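Local coordinates for protein isocitrate dehydrogenase [NAD] subunit 2, mitochondrial (Saccharomyces cerevisiae, PDB 3BLX) that oxidises isocitrate to 2-oxoglutarate with release of carbon dioxide in the citric acid cycle, reducing NAD+ as one of two subunit types of an allosteric octamer, and also binds RNA, at residues Val24-Gly29 with Ile51-Cys56; Gly9-Lys14 with Asn80-Lys85; Cys56-Ile61 with Asp71-Ser76; Lys38-Ile43 with Ala297-Ser302. All coordinates share one frame; numbering follows the deposited sequence.

How the interactions relate
Interaction 4 is a fully buried, apolar crossing of helices 33-45 and 296-309. The other three lie somewhat further from the centre of the chain, interaction 3 furthest. Interaction 1 mixes a backbone bond with aromatic packing where the loop after strand 22-23 runs beside residues 51-56. Interaction 2, partly buried with T12 exposed, sets the N-terminal tail against the turn from helix 71-80 into strand 82-85. Interaction 3 lays the loop after strand 51-52 on small side chains of that same helix, a buried contact. C56 belongs to both interactions 1 and 3. Polar side chains tie interaction 1 to interactions 2 and 3, whereas leucine and valine packing connects strand 82-85 with the helices of interaction 4.

Interaction 1 of 4, residues Val24-Gly29 with Ile51-Cys56; sequences VSFIEG and IEWESC
V24 uses both of its methyl branches against residues 51-56. CG1 sits at the rim of the indole, near the ring plane, 3.4 Å from W53 CZ3, while CG2 meets I51 CG2 at 3.7 Å. This division follows from chi1 of 172°, which swings CG1 anti to the backbone N and leaves CG2 beside it, on the side of the isoleucine. W53 is also packed on its flat sides: I51 CG2 lies over one face and the F26 ring comes to the other. That aromatic pair is a T-shaped stack, with the edge of F26 pointing at the indole face, the centroids of the F26 ring and the six-membered ring of W53 4.9 Å apart and the planes at 83°. CD1 of F26 makes the nearest approach, to W53 CE3. The backbones are joined by a bond from V24 N to E52 O, 3.2 Å long and nearly straight at 165°. It carries on the parallel pairing of strands 22-23 and 51-52, which helix 33-45 links in a beta-alpha-beta crossover at the start of the fold. Further along, F26 CB rests on S55 CA at 3.8 Å. C56 meets S25 and I27: its SG touches S25 CB at 3.6 Å, its CB lies 3.9 Å from I27 CG1, and its carbonyl O receives a CA-H...O contact from I27 CA.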
# COMPACT_ATOMS: atom_id res chain seq x y z
N VAL B 24 -17.87 58.92 -9.62
CA VAL B 24 -17.16 57.89 -8.85
C VAL B 24 -17.90 56.53 -8.83
O VAL B 24 -18.99 56.42 -8.28
CB VAL B 24 -16.95 58.36 -7.40
CG1 VAL B 24 -16.40 57.24 -6.55
CG2 VAL B 24 -16.03 59.57 -7.36
N SER B 25 -17.29 55.49 -9.41
CA SER B 25 -17.89 54.16 -9.41
C SER B 25 -18.06 53.68 -7.98
O SER B 25 -17.33 54.11 -7.10
CB SER B 25 -17.01 53.18 -10.19
OG SER B 25 -16.82 53.59 -11.53
N PHE B 26 -19.01 52.80 -7.72
CA PHE B 26 -19.16 52.31 -6.36
C PHE B 26 -18.79 50.83 -6.10
O PHE B 26 -17.72 50.55 -5.58
CB PHE B 26 -20.52 52.64 -5.79
CG PHE B 26 -20.48 52.92 -4.33
CD1 PHE B 26 -20.44 54.22 -3.87
CD2 PHE B 26 -20.43 51.89 -3.41
CE1 PHE B 26 -20.39 54.49 -2.52
CE2 PHE B 26 -20.37 52.15 -2.05
CZ PHE B 26 -20.35 53.46 -1.61
N ILE B 27 -19.68 49.90 -6.43
CA ILE B 27 -19.48 48.51 -6.03
C ILE B 27 -19.81 48.40 -4.57
O ILE B 27 -18.92 48.40 -3.74
CB ILE B 27 -18.04 47.99 -6.22
CG1 ILE B 27 -17.47 48.38 -7.58
CG2 ILE B 27 -17.97 46.46 -5.99
CD1 ILE B 27 -16.03 48.01 -7.75
N GLU B 28 -21.08 48.31 -4.25
CA GLU B 28 -21.51 48.25 -2.87
C GLU B 28 -21.19 46.90 -2.25
O GLU B 28 -21.17 46.77 -1.03
CB GLU B 28 -23.01 48.55 -2.77
CG GLU B 28 -23.40 49.83 -3.51
CD GLU B 28 -24.75 50.38 -3.10
OE1 GLU B 28 -25.46 49.70 -2.33
OE2 GLU B 28 -25.09 51.49 -3.56
N GLY B 29 -20.93 45.90 -3.08
CA GLY B 29 -20.65 44.57 -2.57
C GLY B 29 -21.86 43.96 -1.88
O GLY B 29 -23.00 44.36 -2.12
N ILE B 51 -19.76 64.83 -5.72
CA ILE B 51 -19.67 63.45 -6.18
C ILE B 51 -21.04 62.82 -6.48
O ILE B 51 -21.96 62.86 -5.65
CB ILE B 51 -18.90 62.56 -5.16
CG1 ILE B 51 -17.46 63.04 -5.02
CG2 ILE B 51 -18.93 61.09 -5.57
CD1 ILE B 51 -16.75 62.44 -3.86
N GLU B 52 -21.16 62.24 -7.67
CA GLU B 52 -22.31 61.42 -8.04
C GLU B 52 -21.83 59.98 -8.22
O GLU B 52 -20.84 59.72 -8.90
CB GLU B 52 -22.95 61.95 -9.33
CG GLU B 52 -21.99 61.99 -10.51
CD GLU B 52 -22.58 62.66 -11.74
OE1 GLU B 52 -23.24 63.72 -11.59
OE2 GLU B 52 -22.37 62.13 -12.84
N TRP B 53 -22.55 59.04 -7.61
CA TRP B 53 -22.16 57.64 -7.65
C TRP B 53 -22.50 56.94 -8.97
O TRP B 53 -22.87 57.58 -9.94
CB TRP B 53 -22.81 56.92 -6.48
CG TRP B 53 -22.48 57.57 -5.17
CD1 TRP B 53 -23.36 58.13 -4.29
CD2 TRP B 53 -21.18 57.74 -4.58
NE1 TRP B 53 -22.69 58.63 -3.20
CE2 TRP B 53 -21.35 58.40 -3.35
CE3 TRP B 53 -19.88 57.38 -4.98
CZ2 TRP B 53 -20.29 58.71 -2.52
CZ3 TRP B 53 -18.83 57.69 -4.15
CH2 TRP B 53 -19.04 58.35 -2.93
N GLU B 54 -22.36 55.61 -9.00
CA GLU B 54 -22.57 54.85 -10.22
C GLU B 54 -22.36 53.37 -9.95
O GLU B 54 -21.55 52.72 -10.59
CB GLU B 54 -21.60 55.31 -11.31
CG GLU B 54 -21.89 54.76 -12.71
CD GLU B 54 -21.07 55.42 -13.82
OE1 GLU B 54 -20.51 56.51 -13.58
OE2 GLU B 54 -20.98 54.85 -14.93
N SER B 55 -23.12 52.83 -9.00
CA SER B 55 -22.89 51.47 -8.52
C SER B 55 -22.62 50.45 -9.62
O SER B 55 -23.41 50.33 -10.56
CB SER B 55 -24.06 51.02 -7.63
OG SER B 55 -25.29 51.48 -8.15
N CYS B 56 -21.50 49.74 -9.49
CA CYS B 56 -21.09 48.71 -10.46
C CYS B 56 -21.28 47.32 -9.90
O CYS B 56 -21.26 47.12 -8.69
CB CYS B 56 -19.60 48.86 -10.79
SG CYS B 56 -19.11 50.47 -11.42

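Interaction 2 of 4, residues Gly9-Lys14 with Asn80-Lys85; sequences GRYTGK and NLVALK
N80, whose carbonyl O meets the ring of Y11, has an amide gripped from several directions. Its ND2 bonds to both S25 OG and E54 OE1, and its OD1 has a weaker bond to T23 OG1, which holds the side chain of the last residue of helix 71-80, while its backbone O faces the N-terminal tail. Y11 comes in edge first: N80 O lies in the plane of the ring, 3.7 Å from Y11 CE2, a packing contact and not a hydrogen bond. The same ring carbon touches both following residues. L81 CB is near the ring plane at 4.0 Å from Y11 CE2, while V82 CG2 approaches Y11 CE2 obliquely at 3.6 Å, the valine set roughly perpendicular to the tyrosine. With CG anti to the backbone N (chi1 -178°), the tyrosine extends from the tail far enough for its ring to cover this corner. T12 adds a second, more open patch, where its CB and hydroxyl side meet the CD1 branch of L81; OG1 of T12 stands 3.8 Å from that methyl. On the inner side Y11 also leans on M309 of helix 296-309, and V82 packs against M305 of the same helix. L81 itself has a positive phi of 73°, the backbone turn that ends the helix and leads into strand 82-85. What Y11 and T12 pack against, then, is the turn from helix to strand in the alpha/beta fold shared by isocitrate and isopropylmalate dehydrogenases.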
# COMPACT_ATOMS: atom_id res chain seq x y z
N GLY B 9 0.41 57.82 -9.23
CA GLY B 9 -0.93 57.45 -9.63
C GLY B 9 -1.89 58.62 -9.62
O GLY B 9 -3.01 58.50 -9.11
N ARG B 10 -1.47 59.75 -10.19
CA ARG B 10 -2.24 61.01 -10.15
C ARG B 10 -3.66 60.88 -10.65
O ARG B 10 -3.92 60.25 -11.67
CB ARG B 10 -1.53 62.10 -10.95
CG ARG B 10 -0.54 62.91 -10.15
CD ARG B 10 -1.21 64.02 -9.35
NE ARG B 10 -1.15 65.30 -10.06
CZ ARG B 10 -0.06 66.06 -10.14
NH1 ARG B 10 1.07 65.66 -9.57
NH2 ARG B 10 -0.09 67.22 -10.80
N TYR B 11 -4.60 61.50 -9.93
CA TYR B 11 -5.98 61.55 -10.38
C TYR B 11 -6.20 62.59 -11.51
O TYR B 11 -5.97 63.78 -11.32
CB TYR B 11 -6.91 61.84 -9.20
CG TYR B 11 -8.38 61.88 -9.56
CD1 TYR B 11 -9.20 62.94 -9.16
CD2 TYR B 11 -8.96 60.86 -10.30
CE1 TYR B 11 -10.55 62.98 -9.48
CE2 TYR B 11 -10.31 60.89 -10.63
CZ TYR B 11 -11.10 61.95 -10.22
OH TYR B 11 -12.45 61.97 -10.55
N THR B 12 -6.63 62.12 -12.68
CA THR B 12 -7.05 63.00 -13.76
C THR B 12 -8.42 63.59 -13.41
O THR B 12 -9.43 62.88 -13.44
CB THR B 12 -7.17 62.22 -15.11
OG1 THR B 12 -5.88 61.72 -15.50
CG2 THR B 12 -7.72 63.12 -16.22
N GLY B 13 -8.44 64.88 -13.08
CA GLY B 13 -9.63 65.51 -12.52
C GLY B 13 -10.90 65.47 -13.35
O GLY B 13 -11.45 64.40 -13.64
N LYS B 14 -11.39 66.65 -13.72
CA LYS B 14 -12.58 66.79 -14.55
C LYS B 14 -13.88 66.41 -13.82
O LYS B 14 -14.27 65.24 -13.79
CB LYS B 14 -12.43 65.96 -15.84
CG LYS B 14 -13.68 65.92 -16.72
CD LYS B 14 -13.70 64.67 -17.60
CE LYS B 14 -15.05 64.48 -18.27
NZ LYS B 14 -16.18 64.38 -17.28
N ASN B 80 -14.18 56.57 -14.99
CA ASN B 80 -14.20 57.42 -13.79
C ASN B 80 -12.84 57.57 -13.12
O ASN B 80 -12.58 58.58 -12.46
CB ASN B 80 -15.21 56.88 -12.79
CG ASN B 80 -16.62 56.91 -13.31
OD1 ASN B 80 -16.92 57.58 -14.29
ND2 ASN B 80 -17.50 56.17 -12.66
N LEU B 81 -11.99 56.57 -13.29
CA LEU B 81 -10.62 56.57 -12.76
C LEU B 81 -10.55 56.37 -11.24
O LEU B 81 -9.45 56.28 -10.66
CB LEU B 81 -9.85 57.83 -13.17
CG LEU B 81 -9.66 58.12 -14.66
CD1 LEU B 81 -8.71 59.28 -14.85
CD2 LEU B 81 -9.17 56.89 -15.43
N VAL B 82 -11.72 56.30 -10.60
CA VAL B 82 -11.80 56.06 -9.17
C VAL B 82 -12.99 55.17 -8.84
O VAL B 82 -14.02 55.25 -9.49
CB VAL B 82 -11.92 57.36 -8.39
CG1 VAL B 82 -12.32 57.09 -6.97
CG2 VAL B 82 -10.60 58.07 -8.40
N ALA B 83 -12.82 54.31 -7.83
CA ALA B 83 -13.89 53.45 -7.33
C ALA B 83 -13.77 53.32 -5.83
O ALA B 83 -12.69 53.52 -5.28
CB ALA B 83 -13.83 52.08 -7.98
N LEU B 84 -14.88 52.98 -5.17
CA LEU B 84 -14.90 52.78 -3.73
C LEU B 84 -15.71 51.55 -3.37
O LEU B 84 -16.91 51.66 -3.21
CB LEU B 84 -15.51 53.99 -3.04
CG LEU B 84 -15.83 53.79 -1.56
CD1 LEU B 84 -14.58 53.95 -0.75
CD2 LEU B 84 -16.88 54.76 -1.10
N LYS B 85 -15.07 50.39 -3.23
CA LYS B 85 -15.82 49.15 -3.01
C LYS B 85 -15.91 48.73 -1.55
O LYS B 85 -15.01 48.98 -0.76
CB LYS B 85 -15.26 48.01 -3.88
CG LYS B 85 -13.90 47.49 -3.46
CD LYS B 85 -13.41 46.37 -4.38
CE LYS B 85 -14.01 45.02 -4.01
NZ LYS B 85 -13.58 44.55 -2.66

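Interaction 3 of 4, residues Cys56-Ile61 with Asp71-Ser76; sequences CDVSPI and DPAVQS
A73 presents its single methyl to three consecutive residues of the loop 56-61. Its CB lies 3.8 Å from C56 CB and 4.0 Å from V58 CG1, and the carbonyl O of D57 comes to the same methyl from a third direction. One helical turn on, C56 SG reaches S76, coming within 3.2 Å of S76 OG. S76 has OG anti to the backbone N, chi1 171°, which carries the hydroxyl toward the sulfur. The small side chains of A73 and S76 thus form the face of helix 71-80 on which the loop lies. The chain leaves strand 51-52, passes through the short strands 61-63 and 66-68, paired by a backbone bond between I61 and T68, and returns as this helix to pack on the loop it came from. In the next shell, S76 OG is hydrogen-bonded to S25 OG and more weakly to E54 OE2, which ties the helix to the neighbouring loops. V58 is backed by I27 and I69. On the helix itself, S76 N bonds back to P72 O at 3.2 Å. Q75 NE2 reaches D71 OD1 at 3.2 Å with an N-H...O angle of 163°, arriving from above the carboxylate plane and bridging one turn at the start of the helix.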
# COMPACT_ATOMS: atom_id res chain seq x y z
N CYS B 56 -21.50 49.74 -9.49
CA CYS B 56 -21.09 48.71 -10.46
C CYS B 56 -21.28 47.32 -9.90
O CYS B 56 -21.26 47.12 -8.69
CB CYS B 56 -19.60 48.86 -10.79
SG CYS B 56 -19.11 50.47 -11.42
N ASP B 57 -21.46 46.35 -10.78
CA ASP B 57 -21.42 44.96 -10.37
C ASP B 57 -20.13 44.35 -10.91
O ASP B 57 -19.80 44.55 -12.08
CB ASP B 57 -22.63 44.20 -10.91
CG ASP B 57 -22.70 42.77 -10.38
OD1 ASP B 57 -22.62 42.59 -9.14
OD2 ASP B 57 -22.85 41.82 -11.19
N VAL B 58 -19.41 43.64 -10.05
CA VAL B 58 -18.15 43.01 -10.44
C VAL B 58 -18.21 41.48 -10.29
O VAL B 58 -17.18 40.82 -10.26
CB VAL B 58 -16.96 43.54 -9.60
CG1 VAL B 58 -16.66 44.99 -9.93
CG2 VAL B 58 -17.24 43.36 -8.13
N SER B 59 -19.42 40.94 -10.19
CA SER B 59 -19.60 39.49 -10.14
C SER B 59 -18.74 38.81 -11.19
O SER B 59 -18.81 39.15 -12.37
CB SER B 59 -21.07 39.12 -10.34
OG SER B 59 -21.82 39.34 -9.17
N PRO B 60 -17.94 37.84 -10.75
CA PRO B 60 -16.95 37.16 -11.59
C PRO B 60 -17.58 36.44 -12.79
O PRO B 60 -18.15 35.36 -12.61
CB PRO B 60 -16.34 36.12 -10.64
CG PRO B 60 -16.68 36.59 -9.26
CD PRO B 60 -17.99 37.29 -9.39
N ILE B 61 -17.47 37.03 -13.98
CA ILE B 61 -17.79 36.33 -15.22
C ILE B 61 -16.63 35.41 -15.60
O ILE B 61 -15.48 35.69 -15.28
CB ILE B 61 -18.06 37.32 -16.34
CG1 ILE B 61 -19.56 37.54 -16.48
CG2 ILE B 61 -17.51 36.83 -17.64
CD1 ILE B 61 -19.91 38.71 -17.39
N ASP B 71 -17.95 43.57 -18.29
CA ASP B 71 -17.65 44.75 -19.11
C ASP B 71 -18.38 46.04 -18.67
O ASP B 71 -17.84 47.15 -18.82
CB ASP B 71 -17.91 44.46 -20.60
CG ASP B 71 -17.04 45.31 -21.53
OD1 ASP B 71 -15.82 45.45 -21.26
OD2 ASP B 71 -17.57 45.82 -22.54
N PRO B 72 -19.60 45.92 -18.15
CA PRO B 72 -20.30 47.09 -17.59
C PRO B 72 -19.44 47.84 -16.56
O PRO B 72 -19.26 49.06 -16.67
CB PRO B 72 -21.52 46.47 -16.91
CG PRO B 72 -21.78 45.23 -17.66
CD PRO B 72 -20.45 44.71 -18.14
N ALA B 73 -18.91 47.10 -15.58
CA ALA B 73 -18.04 47.67 -14.55
C ALA B 73 -16.68 48.13 -15.09
O ALA B 73 -16.21 49.21 -14.73
CB ALA B 73 -17.86 46.69 -13.40
N VAL B 74 -16.04 47.33 -15.95
CA VAL B 74 -14.76 47.72 -16.55
C VAL B 74 -14.83 49.13 -17.17
O VAL B 74 -14.00 49.99 -16.85
CB VAL B 74 -14.29 46.71 -17.63
CG1 VAL B 74 -13.01 47.19 -18.31
CG2 VAL B 74 -14.10 45.33 -17.03
N GLN B 75 -15.81 49.36 -18.04
CA GLN B 75 -15.95 50.64 -18.73
C GLN B 75 -16.24 51.77 -17.76
O GLN B 75 -15.67 52.86 -17.86
CB GLN B 75 -17.07 50.55 -19.77
CG GLN B 75 -16.84 49.47 -20.81
CD GLN B 75 -15.48 49.58 -21.46
OE1 GLN B 75 -14.93 50.68 -21.63
NE2 GLN B 75 -14.91 48.43 -21.83
N SER B 76 -17.12 51.50 -16.81
CA SER B 76 -17.47 52.48 -15.79
C SER B 76 -16.25 52.97 -14.98
O SER B 76 -16.09 54.16 -14.76
CB SER B 76 -18.50 51.87 -14.84
OG SER B 76 -18.70 52.71 -13.72

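Interaction 4 of 4, residues Lys38-Ile43 with Ala297-Ser302; sequences KSVKKI and ALLLSS
V40 sits between L298, L299 and S302, and its two methyls make the dense part of this helix crossing. CG2 lies against L299 CD1 and is 4.0 Å from L298 CG, while CG1 points to S302, 3.8 Å from S302 OG. With CG1 anti to the backbone N, chi1 173°, the valine can serve both sides at once. The valine lies across L298, while it and L299 overlap alongside, pointing opposite ways. L299 also sends its CD2 branch to I43 CD1 at 4.0 Å, so each of the two leucine methyls has its own partner, one turn apart on helix 33-45. That second meeting is lighter, and S39 only grazes the leucine, with S39 OG 4.3 Å from L299 CD2. The axes of the short segments pass 9.9 Å apart with a signed crossing angle of -45°, and most of the contacts gather round V40. L84 of strand 82-85 packs against V40 and L298, and I318 of helix 312-326 with V350 of helix 343-352 closes in on I43. The far side of helix 33-45 is different in character: K38 and K42 lie on its exposed side, and K41 turns from this contact to a salt bridge with E28 OE2 and a cation-pi contact with the F26 ring. S302 OG, 2.8 Å from L298 O, can find its partner within its own helix. No hydrogen bond or charge pair spans the two segments, so their fit depends mainly on the shapes of branched aliphatic side chains in a buried apolar layer.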
# COMPACT_ATOMS: atom_id res chain seq x y z
N LYS B 38 -24.67 52.70 2.13
CA LYS B 38 -25.77 53.64 2.31
C LYS B 38 -25.29 54.75 3.20
O LYS B 38 -25.51 55.91 2.92
CB LYS B 38 -26.99 52.94 2.93
CG LYS B 38 -28.30 53.72 2.89
CD LYS B 38 -29.47 52.76 3.02
CE LYS B 38 -30.78 53.48 2.95
NZ LYS B 38 -31.36 53.79 4.28
N SER B 39 -24.60 54.36 4.28
CA SER B 39 -24.07 55.30 5.24
C SER B 39 -23.03 56.25 4.65
O SER B 39 -22.87 57.37 5.12
CB SER B 39 -23.43 54.57 6.40
OG SER B 39 -22.54 55.45 7.06
N VAL B 40 -22.31 55.80 3.63
CA VAL B 40 -21.29 56.65 3.05
C VAL B 40 -21.93 57.72 2.18
O VAL B 40 -21.45 58.84 2.12
CB VAL B 40 -20.28 55.86 2.22
CG1 VAL B 40 -19.33 56.82 1.48
CG2 VAL B 40 -19.51 54.91 3.11
N LYS B 41 -23.02 57.36 1.51
CA LYS B 41 -23.72 58.29 0.64
C LYS B 41 -24.44 59.39 1.44
O LYS B 41 -24.44 60.56 1.05
CB LYS B 41 -24.71 57.51 -0.25
CG LYS B 41 -24.05 56.52 -1.20
CD LYS B 41 -25.07 55.64 -1.92
CE LYS B 41 -24.41 54.86 -3.06
NZ LYS B 41 -25.37 54.34 -4.06
N LYS B 42 -25.02 59.01 2.58
CA LYS B 42 -25.73 59.94 3.46
C LYS B 42 -24.80 60.95 4.13
O LYS B 42 -25.23 62.04 4.54
CB LYS B 42 -26.51 59.17 4.54
CG LYS B 42 -27.72 58.39 4.02
CD LYS B 42 -28.56 57.80 5.17
CE LYS B 42 -29.78 57.06 4.65
NZ LYS B 42 -30.62 56.53 5.76
N ILE B 43 -23.53 60.59 4.27
CA ILE B 43 -22.53 61.46 4.88
C ILE B 43 -21.82 62.26 3.80
O ILE B 43 -21.21 63.29 4.08
CB ILE B 43 -21.51 60.65 5.69
CG1 ILE B 43 -22.22 59.88 6.80
CG2 ILE B 43 -20.46 61.52 6.29
CD1 ILE B 43 -21.27 59.28 7.81
N ALA B 297 -14.54 51.77 8.62
CA ALA B 297 -13.51 51.29 7.71
C ALA B 297 -13.78 51.79 6.31
O ALA B 297 -12.90 52.38 5.68
CB ALA B 297 -13.47 49.79 7.74
N LEU B 298 -14.99 51.59 5.82
CA LEU B 298 -15.33 52.11 4.50
C LEU B 298 -15.28 53.66 4.47
O LEU B 298 -14.82 54.26 3.50
CB LEU B 298 -16.67 51.55 4.01
CG LEU B 298 -17.01 51.83 2.54
CD1 LEU B 298 -15.86 51.47 1.62
CD2 LEU B 298 -18.26 51.11 2.11
N LEU B 299 -15.74 54.30 5.54
CA LEU B 299 -15.68 55.77 5.64
C LEU B 299 -14.27 56.33 5.51
O LEU B 299 -14.02 57.33 4.82
CB LEU B 299 -16.28 56.24 6.96
CG LEU B 299 -17.65 56.92 6.96
CD1 LEU B 299 -18.41 56.70 5.67
CD2 LEU B 299 -18.46 56.45 8.18
N LEU B 300 -13.33 55.67 6.19
CA LEU B 300 -11.96 56.13 6.19
C LEU B 300 -11.31 55.90 4.85
O LEU B 300 -10.35 56.59 4.51
CB LEU B 300 -11.17 55.45 7.31
CG LEU B 300 -11.54 55.95 8.70
CD1 LEU B 300 -11.08 55.02 9.79
CD2 LEU B 300 -10.95 57.33 8.88
N SER B 301 -11.82 54.94 4.08
CA SER B 301 -11.32 54.72 2.73
C SER B 301 -11.84 55.82 1.84
O SER B 301 -11.24 56.16 0.83
CB SER B 301 -11.76 53.36 2.17
OG SER B 301 -11.45 52.29 3.04
N SER B 302 -12.99 56.38 2.22
CA SER B 302 -13.59 57.52 1.53
C SER B 302 -12.65 58.70 1.66
O SER B 302 -12.35 59.40 0.69
CB SER B 302 -14.93 57.90 2.15
OG SER B 302 -15.69 56.77 2.48